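PDB 3VTH: hydrogenase maturation factor from Thermoanaerobacter tengcongensis, which probably transfers the carbamoyl group of carbamoyl phosphate, with consumption of ATP, to the C-terminal cysteine of HypE during [NiFe]-hydrogenase maturation. Local coordinates for residues R130-N135 with H314-E319; D203-V208 with V354-N359; E636-K641 with P649-R654. All blocks are in the same frame, centred on the assembly; numbering follows the deposited sequence.

Contact 1: residues R130-N135 with H314-E319; sequences RYPFIN and HYLLME
The guanidinium of R130 has the methyl CD2 of L316 over one face, 3.7 Å above its plane and displaced toward the rim on the NH1 side. At its edge, in the plane, stand a carboxylate oxygen of E319 and a water. The charge contact is a long salt bridge, NH1 of R130 to OE2 of E319 at 3.6 Å, and the carboxylate is turned 78° from the guanidinium plane, so the two groups do not form a flat paired bidentate arrangement. The water makes the shorter link: it accepts from NH1 of R130 at 2.6 Å and donates to the carbonyl O of L316 at 2.8 Å, tying the arginine to the helix backbone. The arginine is extended about CB-CG, and the bend at CG-CD (chi3 51°) with a further turn at CD-NE sets the guanidinium over the leucine.

The segment 130-135 belongs to the first HypF finger, whose zinc is held by C114, C117, C136 and C139, and a type I turn from Y131 to I134 bends it. It lies against helix 312-320 of the YrdC-like (telomere recombination) domain, so the contact joins a zinc finger to its neighbouring domain. Within that turn the backbone N of F133 sits 3.9 Å above the centre of the Y131 ring.

L316 reaches into the finger with both methyls. CD1 lies 3.6 Å from the carbonyl O of R130 and 4.3 Å from CB of P132, while CD2 rests along the arginine stem. With an alanine in place of R130, E319 would probably lose its cationic partner here and CD2 of L316 the flat group that lies over it. R130 also forms a weak, long ion pair with D203, and E319 another with K122.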
loop_
_atom_site.group_PDB
_atom_site.type_symbol
_atom_site.label_atom_id
_atom_site.label_comp_id
_atom_site.label_asym_id
_atom_site.label_seq_id
_atom_site.Cartn_x
_atom_site.Cartn_y
_atom_site.Cartn_z
ATOM N N ARG A 130 -19.893 -7.739 -23.480
ATOM C CA ARG A 130 -20.352 -6.665 -22.584
ATOM C C ARG A 130 -20.855 -7.172 -21.220
ATOM O O ARG A 130 -21.499 -6.436 -20.481
ATOM C CB ARG A 130 -21.406 -5.768 -23.278
ATOM C CG ARG A 130 -20.925 -5.110 -24.578
ATOM C CD ARG A 130 -22.030 -4.230 -25.237
ATOM N NE ARG A 130 -22.591 -3.292 -24.263
ATOM C CZ ARG A 130 -22.013 -2.148 -23.900
ATOM N NH1 ARG A 130 -20.860 -1.771 -24.445
ATOM N NH2 ARG A 130 -22.589 -1.375 -22.986
ATOM N N TYR A 131 -20.538 -8.418 -20.873
ATOM C CA TYR A 131 -20.872 -8.938 -19.553
ATOM C C TYR A 131 -20.007 -8.258 -18.464
ATOM O O TYR A 131 -18.782 -8.396 -18.457
ATOM C CB TYR A 131 -20.763 -10.474 -19.532
ATOM C CG TYR A 131 -20.936 -11.106 -18.173
ATOM C CD1 TYR A 131 -19.957 -11.938 -17.656
ATOM C CD2 TYR A 131 -22.086 -10.879 -17.407
ATOM C CE1 TYR A 131 -20.107 -12.543 -16.410
ATOM C CE2 TYR A 131 -22.231 -11.465 -16.142
ATOM C CZ TYR A 131 -21.246 -12.295 -15.665
ATOM O OH TYR A 131 -21.371 -12.879 -14.430
ATOM N N PRO A 132 -20.649 -7.494 -17.559
ATOM C CA PRO A 132 -19.943 -6.586 -16.633
ATOM C C PRO A 132 -19.153 -7.298 -15.542
ATOM O O PRO A 132 -18.439 -6.642 -14.788
ATOM C CB PRO A 132 -21.089 -5.784 -15.992
ATOM C CG PRO A 132 -22.267 -6.003 -16.892
ATOM C CD PRO A 132 -22.107 -7.392 -17.385
ATOM N N PHE A 133 -19.276 -8.626 -15.450
ATOM C CA PHE A 133 -18.561 -9.380 -14.406
ATOM C C PHE A 133 -17.715 -10.525 -14.961
ATOM O O PHE A 133 -17.359 -11.483 -14.244
ATOM C CB PHE A 133 -19.538 -9.859 -13.318
ATOM C CG PHE A 133 -20.279 -8.724 -12.656
ATOM C CD1 PHE A 133 -19.677 -7.984 -11.644
ATOM C CD2 PHE A 133 -21.535 -8.350 -13.102
ATOM C CE1 PHE A 133 -20.348 -6.903 -11.054
ATOM C CE2 PHE A 133 -22.215 -7.272 -12.522
ATOM C CZ PHE A 133 -21.624 -6.555 -11.504
ATOM N N ILE A 134 -17.374 -10.409 -16.235
ATOM C CA ILE A 134 -16.498 -11.391 -16.872
ATOM C C ILE A 134 -15.187 -11.565 -16.088
ATOM O O ILE A 134 -14.561 -10.582 -15.690
ATOM C CB ILE A 134 -16.249 -11.053 -18.357
ATOM C CG1 ILE A 134 -15.567 -12.225 -19.079
ATOM C CG2 ILE A 134 -15.483 -9.712 -18.520
ATOM C CD1 ILE A 134 -15.603 -12.094 -20.628
ATOM N N ASN A 135 -14.823 -12.824 -15.819
ATOM C CA ASN A 135 -13.525 -13.154 -15.208
ATOM C C ASN A 135 -13.178 -14.600 -15.576
ATOM O O ASN A 135 -13.933 -15.244 -16.295
ATOM C CB ASN A 135 -13.558 -12.973 -13.678
ATOM C CG ASN A 135 -14.695 -13.765 -13.013
ATOM O OD1 ASN A 135 -15.155 -14.798 -13.521
ATOM N ND2 ASN A 135 -15.146 -13.281 -11.871
ATOM N N HIS A 314 -15.295 -0.720 -16.041
ATOM C CA HIS A 314 -14.485 0.454 -16.416
ATOM C C HIS A 314 -14.251 0.480 -17.912
ATOM O O HIS A 314 -14.346 1.540 -18.536
ATOM C CB HIS A 314 -13.122 0.480 -15.710
ATOM C CG HIS A 314 -13.197 0.340 -14.225
ATOM N ND1 HIS A 314 -14.033 1.106 -13.442
ATOM C CD2 HIS A 314 -12.511 -0.456 -13.376
ATOM C CE1 HIS A 314 -13.881 0.767 -12.175
ATOM N NE2 HIS A 314 -12.962 -0.177 -12.109
ATOM N N TYR A 315 -13.933 -0.680 -18.487
ATOM C CA TYR A 315 -13.757 -0.774 -19.937
ATOM C C TYR A 315 -15.036 -0.429 -20.674
ATOM O O TYR A 315 -15.001 0.225 -21.725
ATOM C CB TYR A 315 -13.284 -2.169 -20.349
ATOM C CG TYR A 315 -11.881 -2.501 -19.902
ATOM C CD1 TYR A 315 -10.779 -2.125 -20.666
ATOM C CD2 TYR A 315 -11.656 -3.215 -18.718
ATOM C CE1 TYR A 315 -9.464 -2.448 -20.252
ATOM C CE2 TYR A 315 -10.367 -3.535 -18.302
ATOM C CZ TYR A 315 -9.282 -3.156 -19.082
ATOM O OH TYR A 315 -8.025 -3.488 -18.665
ATOM N N LEU A 316 -16.166 -0.884 -20.136
ATOM C CA LEU A 316 -17.470 -0.553 -20.708
ATOM C C LEU A 316 -17.750 0.956 -20.633
ATOM O O LEU A 316 -18.175 1.579 -21.612
ATOM C CB LEU A 316 -18.575 -1.350 -20.014
ATOM C CG LEU A 316 -18.577 -2.873 -20.252
ATOM C CD1 LEU A 316 -19.612 -3.565 -19.364
ATOM C CD2 LEU A 316 -18.791 -3.220 -21.711
ATOM N N LEU A 317 -17.501 1.539 -19.467
ATOM C CA LEU A 317 -17.708 2.978 -19.274
ATOM C C LEU A 317 -16.832 3.798 -20.226
ATOM O O LEU A 317 -17.299 4.781 -20.805
ATOM C CB LEU A 317 -17.447 3.373 -17.811
ATOM C CG LEU A 317 -17.711 4.846 -17.417
ATOM C CD1 LEU A 317 -19.163 5.291 -17.805
ATOM C CD2 LEU A 317 -17.434 5.072 -15.927
ATOM N N MET A 318 -15.574 3.374 -20.385
ATOM C CA MET A 318 -14.604 4.048 -21.250
ATOM C C MET A 318 -15.007 4.136 -22.724
ATOM O O MET A 318 -14.659 5.106 -23.399
ATOM C CB MET A 318 -13.203 3.423 -21.108
ATOM C CG MET A 318 -12.488 3.739 -19.780
ATOM S SD MET A 318 -12.282 5.527 -19.590
ATOM C CE MET A 318 -11.426 5.637 -18.024
ATOM N N GLU A 319 -15.738 3.144 -23.230
ATOM C CA GLU A 319 -16.291 3.275 -24.585
ATOM C C GLU A 319 -17.435 4.314 -24.674
ATOM O O GLU A 319 -17.783 4.764 -25.774
ATOM C CB GLU A 319 -16.677 1.914 -25.217
ATOM C CG GLU A 319 -16.849 0.761 -24.240
ATOM C CD GLU A 319 -16.891 -0.627 -24.891
ATOM O OE1 GLU A 319 -16.168 -1.536 -24.409
ATOM O OE2 GLU A 319 -17.649 -0.818 -25.860
HETATM O O HOH W 1 -20.196 0.445 -23.177
#

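Contact 2: residues D203-V208 with V354-N359; sequences DEIKCV and VFLLNN
L356 meets three residues of helix 204-213 through apolar contacts alone. Its CB lies 3.9 Å from CG2 of V208, and the two side chains cross at about a right angle. The methyl CD1 comes up to CB of E204 at 3.8 Å and also touches the same V208 methyl, while CD2 meets CD1 of I205 at 3.9 Å. With CG anti to the backbone N (chi1 -173°), the leucine divides its two methyls between E204 and I205. I205 starts out pointing from the strand, and its CD1 swings back to reach the leucine.

Between these two segments the polar bonds all lie on the helix side, at its start. D203 is the N-cap: its OD1 accepts from K206 N at 3.1 Å in a nearly straight bond (167°). A long salt bridge from K206 NZ to D203 OD2 adds a weaker tie. The covalent tie is a disulfide that joins C207 to C200, just before the helix.

Helix and strand 354-358 run roughly antiparallel, 153° between their directions and 9.1 Å apart at closest approach, with the helix lying on the YrdC-like domain's mixed sheet. F195 of the edge strand 193-196 and L317 of helix 312-320 border the same layer. With no hydrogen bond or charge pair between the segments, the helix is held on the strand by the fit of aliphatic groups, and its polar capping is kept clear of that interface.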
loop_
_atom_site.group_PDB
_atom_site.type_symbol
_atom_site.label_atom_id
_atom_site.label_comp_id
_atom_site.label_asym_id
_atom_site.label_seq_id
_atom_site.Cartn_x
_atom_site.Cartn_y
_atom_site.Cartn_z
ATOM N N ASP A 203 -29.101 1.285 -21.013
ATOM C CA ASP A 203 -28.421 0.289 -20.189
ATOM C C ASP A 203 -27.633 0.977 -19.059
ATOM O O ASP A 203 -27.285 2.154 -19.179
ATOM C CB ASP A 203 -27.623 -0.727 -21.035
ATOM C CG ASP A 203 -26.239 -0.225 -21.493
ATOM O OD1 ASP A 203 -25.515 0.465 -20.743
ATOM O OD2 ASP A 203 -25.849 -0.590 -22.627
ATOM N N GLU A 204 -27.401 0.259 -17.959
ATOM C CA GLU A 204 -26.855 0.854 -16.720
ATOM C C GLU A 204 -25.576 1.668 -16.911
ATOM O O GLU A 204 -25.460 2.774 -16.378
ATOM C CB GLU A 204 -26.642 -0.207 -15.627
ATOM C CG GLU A 204 -27.929 -0.773 -15.012
ATOM C CD GLU A 204 -28.609 -1.834 -15.879
ATOM O OE1 GLU A 204 -28.063 -2.197 -16.949
ATOM O OE2 GLU A 204 -29.702 -2.309 -15.484
ATOM N N ILE A 205 -24.616 1.128 -17.662
ATOM C CA ILE A 205 -23.356 1.835 -17.927
ATOM C C ILE A 205 -23.580 3.166 -18.667
ATOM O O ILE A 205 -22.942 4.173 -18.353
ATOM C CB ILE A 205 -22.350 0.974 -18.723
ATOM C CG1 ILE A 205 -21.997 -0.319 -17.968
ATOM C CG2 ILE A 205 -21.062 1.776 -19.023
ATOM C CD1 ILE A 205 -21.252 -0.131 -16.626
ATOM N N LYS A 206 -24.477 3.152 -19.650
ATOM C CA LYS A 206 -24.839 4.364 -20.382
ATOM C C LYS A 206 -25.516 5.394 -19.473
ATOM O O LYS A 206 -25.326 6.587 -19.647
ATOM C CB LYS A 206 -25.747 4.022 -21.568
ATOM C CG LYS A 206 -25.641 4.986 -22.743
ATOM C CD LYS A 206 -25.982 4.277 -24.082
ATOM C CE LYS A 206 -25.034 3.066 -24.297
ATOM N NZ LYS A 206 -25.410 2.196 -25.446
ATOM N N CYS A 207 -26.312 4.929 -18.509
ATOM C CA CYS A 207 -26.919 5.837 -17.534
ATOM C C CYS A 207 -25.839 6.572 -16.712
ATOM O O CYS A 207 -25.963 7.773 -16.426
ATOM C CB CYS A 207 -27.886 5.076 -16.616
ATOM S SG CYS A 207 -29.299 4.274 -17.460
ATOM N N VAL A 208 -24.793 5.829 -16.350
ATOM C CA VAL A 208 -23.633 6.366 -15.626
ATOM C C VAL A 208 -22.881 7.387 -16.474
ATOM O O VAL A 208 -22.605 8.497 -16.004
ATOM C CB VAL A 208 -22.695 5.232 -15.154
ATOM C CG1 VAL A 208 -21.356 5.783 -14.612
ATOM C CG2 VAL A 208 -23.392 4.404 -14.096
ATOM N N VAL A 354 -26.007 9.798 -8.420
ATOM C CA VAL A 354 -26.555 8.513 -8.894
ATOM C C VAL A 354 -25.619 7.378 -8.493
ATOM O O VAL A 354 -24.458 7.621 -8.168
ATOM C CB VAL A 354 -26.780 8.500 -10.433
ATOM C CG1 VAL A 354 -27.712 9.666 -10.877
ATOM C CG2 VAL A 354 -25.447 8.578 -11.160
ATOM N N PHE A 355 -26.127 6.146 -8.513
ATOM C CA PHE A 355 -25.376 4.995 -8.023
ATOM C C PHE A 355 -25.363 3.869 -9.044
ATOM O O PHE A 355 -26.388 3.590 -9.675
ATOM C CB PHE A 355 -26.010 4.454 -6.731
ATOM C CG PHE A 355 -25.937 5.402 -5.569
ATOM C CD1 PHE A 355 -25.019 5.188 -4.541
ATOM C CD2 PHE A 355 -26.815 6.495 -5.484
ATOM C CE1 PHE A 355 -24.949 6.074 -3.441
ATOM C CE2 PHE A 355 -26.762 7.370 -4.406
ATOM C CZ PHE A 355 -25.831 7.165 -3.385
ATOM N N LEU A 356 -24.200 3.226 -9.187
ATOM C CA LEU A 356 -24.110 1.974 -9.919
ATOM C C LEU A 356 -23.811 0.860 -8.923
ATOM O O LEU A 356 -22.652 0.646 -8.516
ATOM C CB LEU A 356 -23.049 2.014 -11.031
ATOM C CG LEU A 356 -23.032 0.781 -11.951
ATOM C CD1 LEU A 356 -24.281 0.724 -12.840
ATOM C CD2 LEU A 356 -21.756 0.724 -12.804
ATOM N N LEU A 357 -24.878 0.170 -8.537
ATOM C CA LEU A 357 -24.833 -0.931 -7.584
ATOM C C LEU A 357 -24.598 -2.271 -8.297
ATOM O O LEU A 357 -24.670 -2.345 -9.518
ATOM C CB LEU A 357 -26.196 -0.997 -6.894
ATOM C CG LEU A 357 -26.574 -0.239 -5.617
ATOM C CD1 LEU A 357 -25.757 1.028 -5.314
ATOM C CD2 LEU A 357 -28.057 0.032 -5.593
ATOM N N ASN A 358 -24.312 -3.325 -7.522
ATOM C CA ASN A 358 -24.429 -4.689 -8.025
ATOM C C ASN A 358 -24.745 -5.646 -6.877
ATOM O O ASN A 358 -24.625 -5.274 -5.704
ATOM C CB ASN A 358 -23.173 -5.117 -8.816
ATOM C CG ASN A 358 -21.966 -5.353 -7.936
ATOM O OD1 ASN A 358 -21.975 -6.228 -7.050
ATOM N ND2 ASN A 358 -20.894 -4.604 -8.198
ATOM N N ASN A 359 -25.153 -6.870 -7.200
ATOM C CA ASN A 359 -25.565 -7.794 -6.154
ATOM C C ASN A 359 -24.526 -8.862 -5.829
ATOM O O ASN A 359 -24.878 -9.895 -5.298
ATOM C CB ASN A 359 -26.934 -8.424 -6.494
ATOM C CG ASN A 359 -26.909 -9.198 -7.803
ATOM O OD1 ASN A 359 -25.946 -9.116 -8.577
ATOM N ND2 ASN A 359 -27.950 -9.966 -8.048
#

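Contact 3: residues E636-K641 with P649-R654; sequences EYEILK and PELILR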
loop_
_atom_site.group_PDB
_atom_site.type_symbol
_atom_site.label_atom_id
_atom_site.label_comp_id
_atom_site.label_asym_id
_atom_site.label_seq_id
_atom_site.Cartn_x
_atom_site.Cartn_y
_atom_site.Cartn_z
ATOM N N GLU A 636 25.219 25.814 4.289
ATOM C CA GLU A 636 26.170 25.385 5.299
ATOM C C GLU A 636 25.461 24.793 6.531
ATOM O O GLU A 636 24.397 25.267 6.945
ATOM C CB GLU A 636 27.045 26.570 5.709
ATOM C CG GLU A 636 28.173 26.219 6.667
ATOM C CD GLU A 636 28.521 27.357 7.620
ATOM O OE1 GLU A 636 29.721 27.672 7.754
ATOM O OE2 GLU A 636 27.597 27.929 8.246
ATOM N N TYR A 637 26.058 23.747 7.092
ATOM C CA TYR A 637 25.599 23.159 8.349
ATOM C C TYR A 637 26.792 22.851 9.242
ATOM O O TYR A 637 27.942 22.829 8.797
ATOM C CB TYR A 637 24.796 21.875 8.115
ATOM C CG TYR A 637 25.526 20.892 7.241
ATOM C CD1 TYR A 637 26.378 19.923 7.786
ATOM C CD2 TYR A 637 25.376 20.945 5.861
ATOM C CE1 TYR A 637 27.064 19.043 6.956
ATOM C CE2 TYR A 637 26.031 20.077 5.044
ATOM C CZ TYR A 637 26.868 19.136 5.587
ATOM O OH TYR A 637 27.494 18.298 4.722
ATOM N N GLU A 638 26.487 22.589 10.505
ATOM C CA GLU A 638 27.484 22.359 11.527
ATOM C C GLU A 638 27.018 21.126 12.286
ATOM O O GLU A 638 25.829 21.001 12.586
ATOM C CB GLU A 638 27.536 23.595 12.433
ATOM C CG GLU A 638 28.279 23.430 13.745
ATOM C CD GLU A 638 28.386 24.734 14.520
ATOM O OE1 GLU A 638 29.289 25.541 14.201
ATOM O OE2 GLU A 638 27.575 24.948 15.449
ATOM N N ILE A 639 27.944 20.208 12.573
ATOM C CA ILE A 639 27.621 19.028 13.380
ATOM C C ILE A 639 28.375 19.160 14.692
ATOM O O ILE A 639 29.608 19.299 14.699
ATOM C CB ILE A 639 28.003 17.688 12.690
ATOM C CG1 ILE A 639 27.336 17.573 11.317
ATOM C CG2 ILE A 639 27.626 16.479 13.571
ATOM C CD1 ILE A 639 27.865 16.409 10.476
ATOM N N LEU A 640 27.633 19.149 15.798
ATOM C CA LEU A 640 28.249 19.178 17.119
ATOM C C LEU A 640 28.169 17.796 17.776
ATOM O O LEU A 640 27.091 17.186 17.857
ATOM C CB LEU A 640 27.607 20.255 18.006
ATOM C CG LEU A 640 27.580 21.713 17.528
ATOM C CD1 LEU A 640 26.978 22.607 18.625
ATOM C CD2 LEU A 640 28.988 22.223 17.146
ATOM N N LYS A 641 29.313 17.292 18.216
ATOM C CA LYS A 641 29.366 15.959 18.802
ATOM C C LYS A 641 29.555 16.064 20.305
ATOM O O LYS A 641 30.605 16.505 20.772
ATOM C CB LYS A 641 30.482 15.112 18.157
ATOM C CG LYS A 641 30.777 13.751 18.850
ATOM C CD LYS A 641 29.535 12.864 18.950
ATOM C CE LYS A 641 29.793 11.621 19.802
ATOM N NZ LYS A 641 30.448 10.550 19.016
ATOM N N PRO A 649 18.814 22.881 13.098
ATOM C CA PRO A 649 18.085 23.320 11.917
ATOM C C PRO A 649 17.903 24.832 11.816
ATOM O O PRO A 649 17.774 25.336 10.707
ATOM C CB PRO A 649 16.731 22.616 12.060
ATOM C CG PRO A 649 16.597 22.329 13.475
ATOM C CD PRO A 649 17.978 22.024 13.957
ATOM N N GLU A 650 17.913 25.549 12.942
ATOM C CA GLU A 650 17.722 27.003 12.885
ATOM C C GLU A 650 18.853 27.732 12.138
ATOM O O GLU A 650 18.608 28.742 11.496
ATOM C CB GLU A 650 17.498 27.610 14.274
ATOM C CG GLU A 650 17.044 29.089 14.246
ATOM C CD GLU A 650 18.207 30.106 14.179
ATOM O OE1 GLU A 650 19.288 29.832 14.748
ATOM O OE2 GLU A 650 18.032 31.190 13.562
ATOM N N LEU A 651 20.084 27.221 12.242
ATOM C CA LEU A 651 21.232 27.803 11.522
ATOM C C LEU A 651 21.080 27.727 9.995
ATOM O O LEU A 651 21.550 28.608 9.255
ATOM C CB LEU A 651 22.528 27.115 11.967
ATOM C CG LEU A 651 22.863 27.262 13.460
ATOM C CD1 LEU A 651 24.136 26.504 13.827
ATOM C CD2 LEU A 651 22.982 28.752 13.825
ATOM N N ILE A 652 20.424 26.667 9.543
ATOM C CA ILE A 652 20.089 26.469 8.145
ATOM C C ILE A 652 18.920 27.388 7.774
ATOM O O ILE A 652 18.939 28.019 6.712
ATOM C CB ILE A 652 19.741 24.974 7.876
ATOM C CG1 ILE A 652 20.998 24.117 8.047
ATOM C CG2 ILE A 652 19.137 24.768 6.470
ATOM C CD1 ILE A 652 20.722 22.667 8.270
ATOM N N LEU A 653 17.926 27.487 8.668
ATOM C CA LEU A 653 16.792 28.399 8.446
ATOM C C LEU A 653 17.251 29.857 8.295
ATOM O O LEU A 653 16.658 30.605 7.527
ATOM C CB LEU A 653 15.723 28.279 9.547
ATOM C CG LEU A 653 14.934 26.967 9.660
ATOM C CD1 LEU A 653 13.976 27.035 10.852
ATOM C CD2 LEU A 653 14.163 26.662 8.374
ATOM N N ARG A 654 18.304 30.251 9.010
ATOM C CA ARG A 654 18.886 31.604 8.839
ATOM C C ARG A 654 19.304 31.898 7.413
ATOM O O ARG A 654 19.016 32.974 6.902
ATOM C CB ARG A 654 20.114 31.794 9.710
ATOM C CG ARG A 654 19.775 32.122 11.113
ATOM C CD ARG A 654 20.984 32.546 11.906
ATOM N NE ARG A 654 20.805 32.114 13.287
ATOM C CZ ARG A 654 21.706 32.260 14.248
ATOM N NH1 ARG A 654 22.865 32.844 13.986
ATOM N NH2 ARG A 654 21.439 31.823 15.470
#
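An extended run, 636-641, which becomes a strand at its far end, passes the first turns of helix 649-662, and the chains come closest at Y637 and I652, whose CA atoms are 6.4 Å apart. The backbone itself takes part: the carbonyl O of E636 lies 3.8 Å from CG1 of I652. On the helix, L653 N and R654 N bond to P649 O and E650 O, in the usual i to i+4 pattern.

I652 sends CD1 on to CB of Y637, 4.2 Å away. The tyrosine's CG sits between the backbone N and carbonyl carbon (chi1 52°), which carries the ring away from I652 and toward T676 and N679 of helix 666-692. Strands 639-641 and 645-647 pair antiparallel, and the helix follows at once, so this is a beta hairpin leading into a helix in the second Kae1-like subdomain.

L651 extends CD1 to within 4.1 Å of OE2 of E638. Its other methyl, CD2, lies 3.7 Å above the centre of the R654 guanidinium. That group grips E650 side-on, NE to OE2 at 2.9 Å and NH2 to OE1, and Y566 also hydrogen-bonds OE2 of E650.

Contacts 1 and 2 are neighbours, centres about 12 Å apart, while contact 3 lies across the chain's centre, its centre about 58 Å from that of contact 1 and about 59 Å from that of contact 2. The first two share side-by-side helices: helix 312-320 carries half of contact 1, and its L316 and L317 pack on I205 of contact 2. F133 also touches N358. Contact 2 is the buried one and purely aliphatic; contact 1, partly buried between finger and domain, adds charge and water. Contact 3 sits at the surface of the Kae1-like part, joining elements close in sequence through a few loose contacts, carbon against carbon or against oxygen, with no bond between the segments.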